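Local atomic coordinates of pyridoxine 4-oxidase (Mesorhizobium loti, PDB entry 4HA6), a protein that uses FAD to oxidise the 4-hydroxymethyl group of pyridoxine, as a member of the GMC oxidoreductase family. Residues G91-H96 / E170-G175; T181-N186 / E315-M320. All coordinates share one frame; numbering follows the deposited sequence.

Contact 1: G91-H96 / E170-G175. With FAD (flavin-adenine dinucleotide), chain B.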
ATOM      1  N   GLY A  91      -7.229  -3.030   5.844  1.00 11.83           N
ATOM      2  CA  GLY A  91      -6.739  -4.387   6.001  1.00  8.31           C
ATOM      3  C   GLY A  91      -5.336  -4.343   6.563  1.00 12.16           C
ATOM      4  O   GLY A  91      -4.540  -3.472   6.166  1.00  9.70           O
ATOM      5  N   TYR A  92      -5.033  -5.251   7.490  1.00 10.03           N
ATOM      6  CA  TYR A  92      -3.682  -5.362   8.050  1.00  9.06           C
ATOM      7  C   TYR A  92      -3.078  -6.731   7.717  1.00 12.10           C
ATOM      8  O   TYR A  92      -3.500  -7.761   8.270  1.00  6.46           O
ATOM      9  CB  TYR A  92      -3.706  -5.157   9.565  1.00  6.69           C
ATOM     10  CG  TYR A  92      -2.333  -5.100  10.206  1.00  5.73           C
ATOM     11  CD1 TYR A  92      -1.577  -3.926  10.184  1.00  5.26           C
ATOM     12  CD2 TYR A  92      -1.797  -6.220  10.837  1.00  5.68           C
ATOM     13  CE1 TYR A  92      -0.316  -3.869  10.783  1.00  8.51           C
ATOM     14  CE2 TYR A  92      -0.537  -6.174  11.439  1.00  7.75           C
ATOM     15  CZ  TYR A  92       0.195  -5.004  11.401  1.00  9.80           C
ATOM     16  OH  TYR A  92       1.438  -4.985  11.991  1.00  4.52           O
ATOM     17  N   MET A  93      -2.106  -6.737   6.806  1.00  3.69           N
ATOM     18  CA  MET A  93      -1.415  -7.957   6.398  1.00  3.74           C
ATOM     19  C   MET A  93       0.086  -7.695   6.446  1.00  7.03           C
ATOM     20  O   MET A  93       0.585  -6.893   5.659  1.00  1.44           O
ATOM     21  CB  MET A  93      -1.790  -8.327   4.948  1.00  5.71           C
ATOM     22  CG  MET A  93      -3.190  -8.915   4.748  1.00  3.32           C
ATOM     23  SD  MET A  93      -4.553  -7.718   4.830  1.00  9.73           S
ATOM     24  CE  MET A  93      -5.765  -8.607   3.835  1.00  5.31           C
ATOM     25  N   ARG A  94       0.813  -8.360   7.343  1.00  5.97           N
ATOM     26  CA  ARG A  94       2.267  -8.174   7.402  1.00  7.40           C
ATOM     27  C   ARG A  94       2.921  -8.548   6.073  1.00 10.93           C
ATOM     28  O   ARG A  94       3.802  -7.849   5.575  1.00  6.31           O
ATOM     29  CB  ARG A  94       2.890  -9.043   8.501  1.00  6.20           C
ATOM     30  CG  ARG A  94       2.517  -8.684   9.921  1.00  8.05           C
ATOM     31  CD  ARG A  94       3.121  -9.734  10.863  1.00  8.37           C
ATOM     32  NE  ARG A  94       2.974  -9.344  12.263  1.00  6.73           N
ATOM     33  CZ  ARG A  94       3.391 -10.076  13.292  1.00 10.16           C
ATOM     34  NH1 ARG A  94       3.984 -11.249  13.086  1.00  7.08           N
ATOM     35  NH2 ARG A  94       3.208  -9.638  14.527  1.00 11.17           N
ATOM     36  N   GLY A  95       2.467  -9.651   5.489  1.00  9.34           N
ATOM     37  CA  GLY A  95       3.146 -10.227   4.347  1.00  9.43           C
ATOM     38  C   GLY A  95       3.624 -11.606   4.768  1.00  8.69           C
ATOM     39  O   GLY A  95       3.413 -12.004   5.918  1.00  5.04           O
ATOM     40  N   HIS A  96       4.254 -12.332   3.846  1.00  9.70           N
ATOM     41  CA  HIS A  96       4.761 -13.677   4.110  1.00  3.66           C
ATOM     42  C   HIS A  96       6.274 -13.613   4.271  1.00  9.36           C
ATOM     43  O   HIS A  96       6.926 -12.835   3.575  1.00 12.38           O
ATOM     44  CB  HIS A  96       4.403 -14.584   2.932  1.00  5.97           C
ATOM     45  CG  HIS A  96       4.840 -16.005   3.104  1.00 12.18           C
ATOM     46  ND1 HIS A  96       6.068 -16.462   2.676  1.00  8.39           N
ATOM     47  CD2 HIS A  96       4.213 -17.070   3.658  1.00  8.72           C
ATOM     48  CE1 HIS A  96       6.175 -17.751   2.948  1.00  9.34           C
ATOM     49  NE2 HIS A  96       5.066 -18.141   3.553  1.00  6.91           N
ATOM     50  N   GLU A 170      -6.098 -17.683  11.830  1.00 14.08           N
ATOM     51  CA  GLU A 170      -6.575 -16.554  12.605  1.00 12.79           C
ATOM     52  C   GLU A 170      -5.846 -15.287  12.159  1.00  8.58           C
ATOM     53  O   GLU A 170      -4.878 -14.861  12.804  1.00 10.82           O
ATOM     54  CB  GLU A 170      -6.324 -16.767  14.094  1.00 14.17           C
ATOM     55  CG  GLU A 170      -7.262 -17.712  14.796  1.00 23.60           C
ATOM     56  CD  GLU A 170      -7.210 -17.471  16.292  1.00 41.34           C
ATOM     57  OE1 GLU A 170      -6.299 -18.018  16.949  1.00 34.05           O
ATOM     58  OE2 GLU A 170      -8.047 -16.691  16.802  1.00 43.12           O
ATOM     59  N   GLY A 171      -6.323 -14.672  11.076  1.00  8.42           N
ATOM     60  CA  GLY A 171      -5.623 -13.545  10.486  1.00  6.01           C
ATOM     61  C   GLY A 171      -4.479 -14.069   9.637  1.00 13.02           C
ATOM     62  O   GLY A 171      -4.212 -15.276   9.638  1.00 10.18           O
ATOM     63  N   HIS A 172      -3.795 -13.171   8.928  1.00  9.03           N
ATOM     64  CA  HIS A 172      -2.799 -13.568   7.945  1.00  7.98           C
ATOM     65  C   HIS A 172      -1.382 -13.408   8.451  1.00 10.00           C
ATOM     66  O   HIS A 172      -0.446 -13.523   7.671  1.00  7.89           O
ATOM     67  CB  HIS A 172      -2.935 -12.692   6.691  1.00  5.26           C
ATOM     68  CG  HIS A 172      -4.187 -12.945   5.919  1.00  7.76           C
ATOM     69  ND1 HIS A 172      -5.231 -12.044   5.892  1.00  6.71           N
ATOM     70  CD2 HIS A 172      -4.571 -13.999   5.163  1.00  6.13           C
ATOM     71  CE1 HIS A 172      -6.204 -12.535   5.144  1.00  5.38           C
ATOM     72  NE2 HIS A 172      -5.832 -13.719   4.689  1.00  3.86           N
ATOM     73  N   ASN A 173      -1.216 -13.167   9.746  1.00 10.22           N
ATOM     74  CA  ASN A 173       0.013 -12.533  10.211  1.00 16.00           C
ATOM     75  C   ASN A 173       0.957 -13.389  11.054  1.00 12.53           C
ATOM     76  O   ASN A 173       1.972 -12.898  11.569  1.00  6.44           O
ATOM     77  CB  ASN A 173      -0.349 -11.207  10.893  1.00  7.09           C
ATOM     78  CG  ASN A 173      -1.051 -10.258   9.925  1.00  9.79           C
ATOM     79  OD1 ASN A 173      -0.598 -10.092   8.789  1.00  7.45           O
ATOM     80  ND2 ASN A 173      -2.186  -9.696  10.338  1.00  9.57           N
ATOM     81  N   SER A 174       0.640 -14.674  11.165  1.00 13.73           N
ATOM     82  CA  SER A 174       1.412 -15.559  12.015  1.00 13.36           C
ATOM     83  C   SER A 174       2.718 -15.997  11.361  1.00 12.79           C
ATOM     84  O   SER A 174       3.560 -16.609  12.016  1.00 11.57           O
ATOM     85  CB  SER A 174       0.601 -16.802  12.337  1.00  8.96           C
ATOM     86  OG  SER A 174       0.662 -17.698  11.244  1.00 11.16           O
ATOM     87  N   GLY A 175       2.903 -15.661  10.084  1.00  9.57           N
ATOM     88  CA  GLY A 175       3.995 -16.226   9.309  1.00  7.42           C
ATOM     89  C   GLY A 175       3.433 -17.235   8.322  1.00 14.06           C
ATOM     90  O   GLY A 175       4.097 -17.610   7.351  1.00 16.91           O
TER
HETATM   91  PA  FAD B 601       1.214   7.891   2.156  1.00  5.73           P
HETATM   92  O1A FAD B 601       0.528   7.283   3.372  1.00 11.80           O
HETATM   93  O2A FAD B 601       0.443   7.990   0.870  1.00 14.87           O
HETATM   94  O5B FAD B 601       1.728   9.361   2.595  1.00 10.88           O
HETATM   95  C5B FAD B 601       2.213  10.350   1.692  1.00  9.36           C
HETATM   96  C4B FAD B 601       1.937  11.682   2.375  1.00  7.48           C
HETATM   97  O4B FAD B 601       2.862  12.694   1.964  1.00  9.63           O
HETATM   98  C3B FAD B 601       0.545  12.192   2.024  1.00 14.77           C
HETATM   99  O3B FAD B 601      -0.051  12.633   3.255  1.00  7.86           O
HETATM  100  C2B FAD B 601       0.789  13.360   1.071  1.00  9.88           C
HETATM  101  O2B FAD B 601      -0.239  14.361   1.188  1.00 13.44           O
HETATM  102  C1B FAD B 601       2.157  13.868   1.517  1.00  9.52           C
HETATM  103  N9A FAD B 601       2.982  14.502   0.445  1.00  6.29           N
HETATM  104  C8A FAD B 601       3.158  14.051  -0.816  1.00  7.45           C
HETATM  105  N7A FAD B 601       3.996  14.875  -1.502  1.00  6.62           N
HETATM  106  C5A FAD B 601       4.378  15.876  -0.675  1.00  8.04           C
HETATM  107  C6A FAD B 601       5.255  17.072  -0.768  1.00  9.04           C
HETATM  108  N6A FAD B 601       5.924  17.372  -1.926  1.00  5.51           N
HETATM  109  N1A FAD B 601       5.374  17.856   0.342  1.00 12.05           N
HETATM  110  C2A FAD B 601       4.732  17.566   1.493  1.00 11.02           C
HETATM  111  N3A FAD B 601       3.926  16.490   1.635  1.00 10.89           N
HETATM  112  C4A FAD B 601       3.709  15.620   0.608  1.00  7.67           C
HETATM  113  N1  FAD B 601      -2.871  -0.921   2.548  1.00  3.53           N
HETATM  114  C2  FAD B 601      -3.131  -1.951   3.376  1.00  5.81           C
HETATM  115  O2  FAD B 601      -2.166  -2.552   3.900  1.00  5.95           O
HETATM  116  N3  FAD B 601      -4.382  -2.374   3.635  1.00  6.79           N
HETATM  117  C4  FAD B 601      -5.465  -1.782   3.102  1.00 17.18           C
HETATM  118  O4  FAD B 601      -6.629  -2.198   3.344  1.00 23.04           O
HETATM  119  C4X FAD B 601      -5.260  -0.641   2.181  1.00 13.55           C
HETATM  120  N5  FAD B 601      -6.288  -0.000   1.588  1.00 19.64           N
HETATM  121  C5X FAD B 601      -6.072   1.055   0.764  1.00 22.62           C
HETATM  122  C6  FAD B 601      -7.142   1.716   0.165  1.00 21.04           C
HETATM  123  C7  FAD B 601      -6.920   2.803  -0.675  1.00 21.08           C
HETATM  124  C7M FAD B 601      -8.091   3.509  -1.312  1.00 14.12           C
HETATM  125  C8  FAD B 601      -5.529   3.268  -0.935  1.00 18.15           C
HETATM  126  C8M FAD B 601      -5.293   4.440  -1.849  1.00 13.74           C
HETATM  127  C9  FAD B 601      -4.450   2.616  -0.339  1.00  9.98           C
HETATM  128  C9A FAD B 601      -4.682   1.522   0.495  1.00 12.21           C
HETATM  129  N10 FAD B 601      -3.602   0.854   1.097  1.00 10.91           N
HETATM  130  C10 FAD B 601      -3.862  -0.233   1.944  1.00  8.81           C
HETATM  131  C1' FAD B 601      -2.225   1.289   0.835  1.00 10.97           C
HETATM  132  C2' FAD B 601      -1.607   2.041   2.004  1.00 10.50           C
HETATM  133  O2' FAD B 601      -2.535   3.013   2.511  1.00 13.30           O
HETATM  134  C3' FAD B 601      -0.346   2.726   1.474  1.00  9.79           C
HETATM  135  O3' FAD B 601       0.464   1.739   0.816  1.00  5.53           O
HETATM  136  C4' FAD B 601       0.440   3.388   2.592  1.00 10.95           C
HETATM  137  O4' FAD B 601      -0.430   4.319   3.259  1.00 14.26           O
HETATM  138  C5' FAD B 601       1.691   4.093   2.056  1.00  6.90           C
HETATM  139  O5' FAD B 601       2.128   5.030   3.038  1.00 11.88           O
HETATM  140  P   FAD B 601       3.334   6.027   2.700  1.00 12.17           P
HETATM  141  O1P FAD B 601       3.880   6.650   3.979  1.00  8.76           O
HETATM  142  O2P FAD B 601       4.291   5.352   1.739  1.00  5.02           O
HETATM  143  O3P FAD B 601       2.598   7.152   1.825  1.00  7.05           O
HETATM  144  O   HOH W   1      -5.179 -10.254   7.844  1.00  4.75           O
HETATM  145  O   HOH W   2       2.164 -13.976   7.780  1.00  4.47           O
HETATM  146  O   HOH W   3      -0.033 -10.998   5.918  1.00  6.60           O
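With CG anti to its own carbonyl carbon (chi1 -60°), Asn-173 holds its amide against the backbone of Tyr-92 and Arg-94, while the extended Arg-94 chain carries CG and CD alongside Asn-173 CB before its guanidinium forms a salt bridge with Glu-125. The asparagine suits this place because one flat group offers both a donor and an acceptor. Asn-173 ND2 gives a nearly straight hydrogen bond to Tyr-92 O (3.1 Å, 170° at the hydrogen), with that oxygen in the amide plane. Asn-173 OD1 receives Arg-94 N at 2.7 Å, the donor lying above the carbonyl plane, and also accepts a hydrogen bond from a water that accepts from Gly-95 N. With an alanine at this position, Arg-94 N would probably lose its amide acceptor and Tyr-92 O its amide donor, keeping a water, so that the two loops would be joined less directly. Met-93 and His-172 lie side by side, Met-93 CG 3.9 Å from His-172 ND1, and His-172 NE2 bonds to Met-317 O. A second water takes the N-H of Gly-175 and donates to Gly-95 O and His-172 O. At the other end of 91-96, Gly-91 N donates to FAD O4 (2.7 Å) and Gly-91 O accepts from FAD N3, the paired backbone grip on the flavin's pyrimidine edge that marks this loop as part of the FAD site of a GMC oxidoreductase.

Contact 2: T181-N186 / E315-M320; sequences TPNSLN and ESMAYM
Direct hydrogen bonds carry most of this contact, and Asn-183 takes part in two of them. Its backbone N donates to Glu-315 O (2.7 Å, 169° at the hydrogen), and its side-chain OD1 receives Met-317 N at 2.8 Å along an equally straight path. Chi1 of -56° sets CG beside the residue's own N, so that the amide reaches forward along the strand and grips the N-H two residues beyond the carbonyl already bound by the backbone. An asparagine suits the position because its short side chain brings a neutral carbonyl acceptor to the strand N-H. The third bond runs from Ser-316 OG to Thr-181 O (2.7 Å), the hydroxyl approaching from above the carbonyl plane; a serine is small enough to bring its OG this close to the neighbouring loop.

Water adds two bridges. One molecule accepts from Thr-181 N and donates to Met-317 O, an oxygen that also receives His-172 NE2. Another donates to both Asn-183 O and Glu-315 O, giving the latter carbonyl a second partner.

Weaker contacts complete the joint. Pro-182 CA makes a CA-H...O contact with Glu-315 O at 3.5 Å, and proline, lacking an N-H, brings no donor that would need a mate here. The Met-317 chain, bent at chi2 and chi3, curls along the Asn-183 amide and brings CE to 3.8 Å from ND2. Pro-182 and Ser-316 both also meet Ile-158 of helix 152-163.

The chemistry implies an irregular loop fastened to strand 314-320 by one backbone-to-backbone bond and two in which a side chain takes part, with water completing the link between Thr-181 N and Met-317 O.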
ATOM      1  N   THR A 181      -9.618 -16.983   6.198  1.00  5.37           N
ATOM      2  CA  THR A 181      -9.753 -16.189   7.421  1.00  9.15           C
ATOM      3  C   THR A 181     -10.378 -14.849   7.072  1.00  9.74           C
ATOM      4  O   THR A 181     -10.171 -14.337   5.968  1.00 11.36           O
ATOM      5  CB  THR A 181      -8.367 -15.950   8.118  1.00 11.42           C
ATOM      6  OG1 THR A 181      -8.524 -15.167   9.315  1.00  7.16           O
ATOM      7  CG2 THR A 181      -7.415 -15.229   7.190  1.00  7.41           C
ATOM      8  N   PRO A 182     -11.163 -14.276   8.001  1.00 10.92           N
ATOM      9  CA  PRO A 182     -11.519 -12.865   7.817  1.00 12.60           C
ATOM     10  C   PRO A 182     -10.246 -12.025   7.864  1.00 12.23           C
ATOM     11  O   PRO A 182      -9.334 -12.367   8.626  1.00 10.09           O
ATOM     12  CB  PRO A 182     -12.371 -12.546   9.058  1.00 11.92           C
ATOM     13  CG  PRO A 182     -12.846 -13.872   9.572  1.00  9.93           C
ATOM     14  CD  PRO A 182     -11.763 -14.860   9.216  1.00 12.34           C
ATOM     15  N   ASN A 183     -10.175 -10.956   7.073  1.00  6.45           N
ATOM     16  CA  ASN A 183      -9.042 -10.041   7.154  1.00  8.08           C
ATOM     17  C   ASN A 183      -8.953  -9.404   8.529  1.00  9.17           C
ATOM     18  O   ASN A 183      -9.970  -9.001   9.090  1.00  9.06           O
ATOM     19  CB  ASN A 183      -9.175  -8.922   6.117  1.00 11.11           C
ATOM     20  CG  ASN A 183      -9.317  -9.451   4.703  1.00  9.73           C
ATOM     21  OD1 ASN A 183      -8.839 -10.535   4.394  1.00  9.34           O
ATOM     22  ND2 ASN A 183      -9.985  -8.686   3.841  1.00  8.30           N
ATOM     23  N   SER A 184      -7.744  -9.315   9.077  1.00  7.76           N
ATOM     24  CA  SER A 184      -7.516  -8.491  10.258  1.00  8.55           C
ATOM     25  C   SER A 184      -7.660  -7.035   9.838  1.00 11.17           C
ATOM     26  O   SER A 184      -7.333  -6.691   8.697  1.00  7.06           O
ATOM     27  CB  SER A 184      -6.123  -8.745  10.839  1.00  8.40           C
ATOM     28  OG  SER A 184      -5.962 -10.121  11.195  1.00 14.54           O
ATOM     29  N   LEU A 185      -8.154  -6.191  10.747  1.00 11.52           N
ATOM     30  CA  LEU A 185      -8.488  -4.802  10.409  1.00 11.65           C
ATOM     31  C   LEU A 185      -7.995  -3.799  11.454  1.00 10.98           C
ATOM     32  O   LEU A 185      -7.971  -4.106  12.654  1.00 11.37           O
ATOM     33  CB  LEU A 185      -9.999  -4.643  10.261  1.00 16.14           C
ATOM     34  CG  LEU A 185     -10.713  -5.434   9.169  1.00 16.43           C
ATOM     35  CD1 LEU A 185     -12.209  -5.338   9.359  1.00 17.29           C
ATOM     36  CD2 LEU A 185     -10.327  -4.901   7.811  1.00 16.62           C
ATOM     37  N   ASN A 186      -7.608  -2.605  11.006  1.00  7.92           N
ATOM     38  CA  ASN A 186      -7.271  -1.535  11.946  1.00 11.65           C
ATOM     39  C   ASN A 186      -8.529  -0.782  12.325  1.00 12.71           C
ATOM     40  O   ASN A 186      -8.795   0.305  11.798  1.00  8.47           O
ATOM     41  CB  ASN A 186      -6.238  -0.555  11.379  1.00  8.12           C
ATOM     42  CG  ASN A 186      -4.898  -1.210  11.076  1.00 19.11           C
ATOM     43  OD1 ASN A 186      -4.255  -0.881  10.075  1.00 11.84           O
ATOM     44  ND2 ASN A 186      -4.465  -2.133  11.943  1.00 11.48           N
ATOM     45  N   GLU A 315     -14.021  -8.448   2.963  1.00 11.17           N
ATOM     46  CA  GLU A 315     -13.860  -8.957   4.312  1.00 10.74           C
ATOM     47  C   GLU A 315     -12.870 -10.103   4.441  1.00 11.28           C
ATOM     48  O   GLU A 315     -12.367 -10.355   5.539  1.00 15.21           O
ATOM     49  CB  GLU A 315     -15.222  -9.394   4.873  1.00 15.79           C
ATOM     50  CG  GLU A 315     -16.304  -8.329   4.786  1.00 29.68           C
ATOM     51  CD  GLU A 315     -17.484  -8.614   5.697  1.00 30.25           C
ATOM     52  OE1 GLU A 315     -17.600  -9.758   6.187  1.00 18.45           O
ATOM     53  OE2 GLU A 315     -18.284  -7.682   5.933  1.00 28.38           O
ATOM     54  N   SER A 316     -12.588 -10.796   3.338  1.00  7.15           N
ATOM     55  CA  SER A 316     -11.775 -12.014   3.417  1.00  7.84           C
ATOM     56  C   SER A 316     -10.961 -12.293   2.144  1.00  8.69           C
ATOM     57  O   SER A 316     -11.519 -12.708   1.121  1.00 12.75           O
ATOM     58  CB  SER A 316     -12.682 -13.215   3.727  1.00  9.18           C
ATOM     59  OG  SER A 316     -11.932 -14.407   3.896  1.00 10.08           O
ATOM     60  N   MET A 317      -9.651 -12.054   2.213  1.00  6.21           N
ATOM     61  CA  MET A 317      -8.728 -12.502   1.172  1.00  5.24           C
ATOM     62  C   MET A 317      -8.322 -13.921   1.472  1.00  7.90           C
ATOM     63  O   MET A 317      -8.005 -14.242   2.626  1.00  7.90           O
ATOM     64  CB  MET A 317      -7.446 -11.673   1.175  1.00  9.53           C
ATOM     65  CG  MET A 317      -7.630 -10.215   0.891  1.00 18.41           C
ATOM     66  SD  MET A 317      -8.536 -10.057  -0.626  1.00 23.10           S
ATOM     67  CE  MET A 317     -10.075  -9.463   0.090  1.00 28.10           C
ATOM     68  N   ALA A 318      -8.311 -14.764   0.443  1.00 10.54           N
ATOM     69  CA  ALA A 318      -7.757 -16.102   0.570  1.00  8.96           C
ATOM     70  C   ALA A 318      -6.523 -16.184  -0.320  1.00  6.72           C
ATOM     71  O   ALA A 318      -6.649 -16.235  -1.546  1.00 10.09           O
ATOM     72  CB  ALA A 318      -8.780 -17.146   0.150  1.00  4.09           C
ATOM     73  N   TYR A 319      -5.339 -16.179   0.293  1.00  3.94           N
ATOM     74  CA  TYR A 319      -4.091 -16.371  -0.442  1.00  5.15           C
ATOM     75  C   TYR A 319      -3.811 -17.861  -0.598  1.00  7.96           C
ATOM     76  O   TYR A 319      -4.152 -18.653   0.282  1.00  5.58           O
ATOM     77  CB  TYR A 319      -2.938 -15.684   0.301  1.00  4.65           C
ATOM     78  CG  TYR A 319      -3.222 -14.221   0.484  1.00  5.26           C
ATOM     79  CD1 TYR A 319      -2.909 -13.319  -0.524  1.00  8.89           C
ATOM     80  CD2 TYR A 319      -3.854 -13.746   1.630  1.00  6.16           C
ATOM     81  CE1 TYR A 319      -3.182 -11.967  -0.383  1.00  8.50           C
ATOM     82  CE2 TYR A 319      -4.143 -12.385   1.783  1.00  4.86           C
ATOM     83  CZ  TYR A 319      -3.805 -11.507   0.756  1.00  7.25           C
ATOM     84  OH  TYR A 319      -4.079 -10.153   0.843  1.00  7.88           O
ATOM     85  N   MET A 320      -3.179 -18.244  -1.707  1.00  9.54           N
ATOM     86  CA  MET A 320      -2.945 -19.659  -1.972  1.00 10.22           C
ATOM     87  C   MET A 320      -1.891 -19.853  -3.060  1.00 12.15           C
ATOM     88  O   MET A 320      -1.433 -18.894  -3.698  1.00  6.14           O
ATOM     89  CB  MET A 320      -4.265 -20.338  -2.374  1.00 12.53           C
ATOM     90  CG  MET A 320      -4.875 -19.788  -3.672  1.00 10.09           C
ATOM     91  SD  MET A 320      -6.639 -20.171  -3.937  1.00 18.68           S
ATOM     92  CE  MET A 320      -7.418 -18.936  -2.897  1.00 15.97           C
TER
HETATM   93  O   HOH W   4      -9.719 -16.185   3.418  1.00  9.93           O
HETATM   94  O   HOH W   5     -12.467  -8.718   7.909  1.00 13.73           O

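Overall arrangement
Contacts 1 and 2 lie side by side, their centres 8 Å apart, and 170-175 and 181-186 belong to the same long loop between helix 152-163 and strand 187-188. They meet directly: Gly-171 N lies 2.9 Å from Thr-181 OG1, and Tyr-92 N lies 3.0 Å from Ser-184 O, both probable hydrogen bonds, while His-172 CE1 packs 3.4 Å from Asn-183 OD1. The loop thus joins the flavin-binding segment 91-96 to strand 314-320 of the antiparallel sheet. The side chains of Met-93 and Asn-183 are each about 4 Å from the bound pyridoxamine, which places both contacts beside it and is consistent with their helping to frame the pocket.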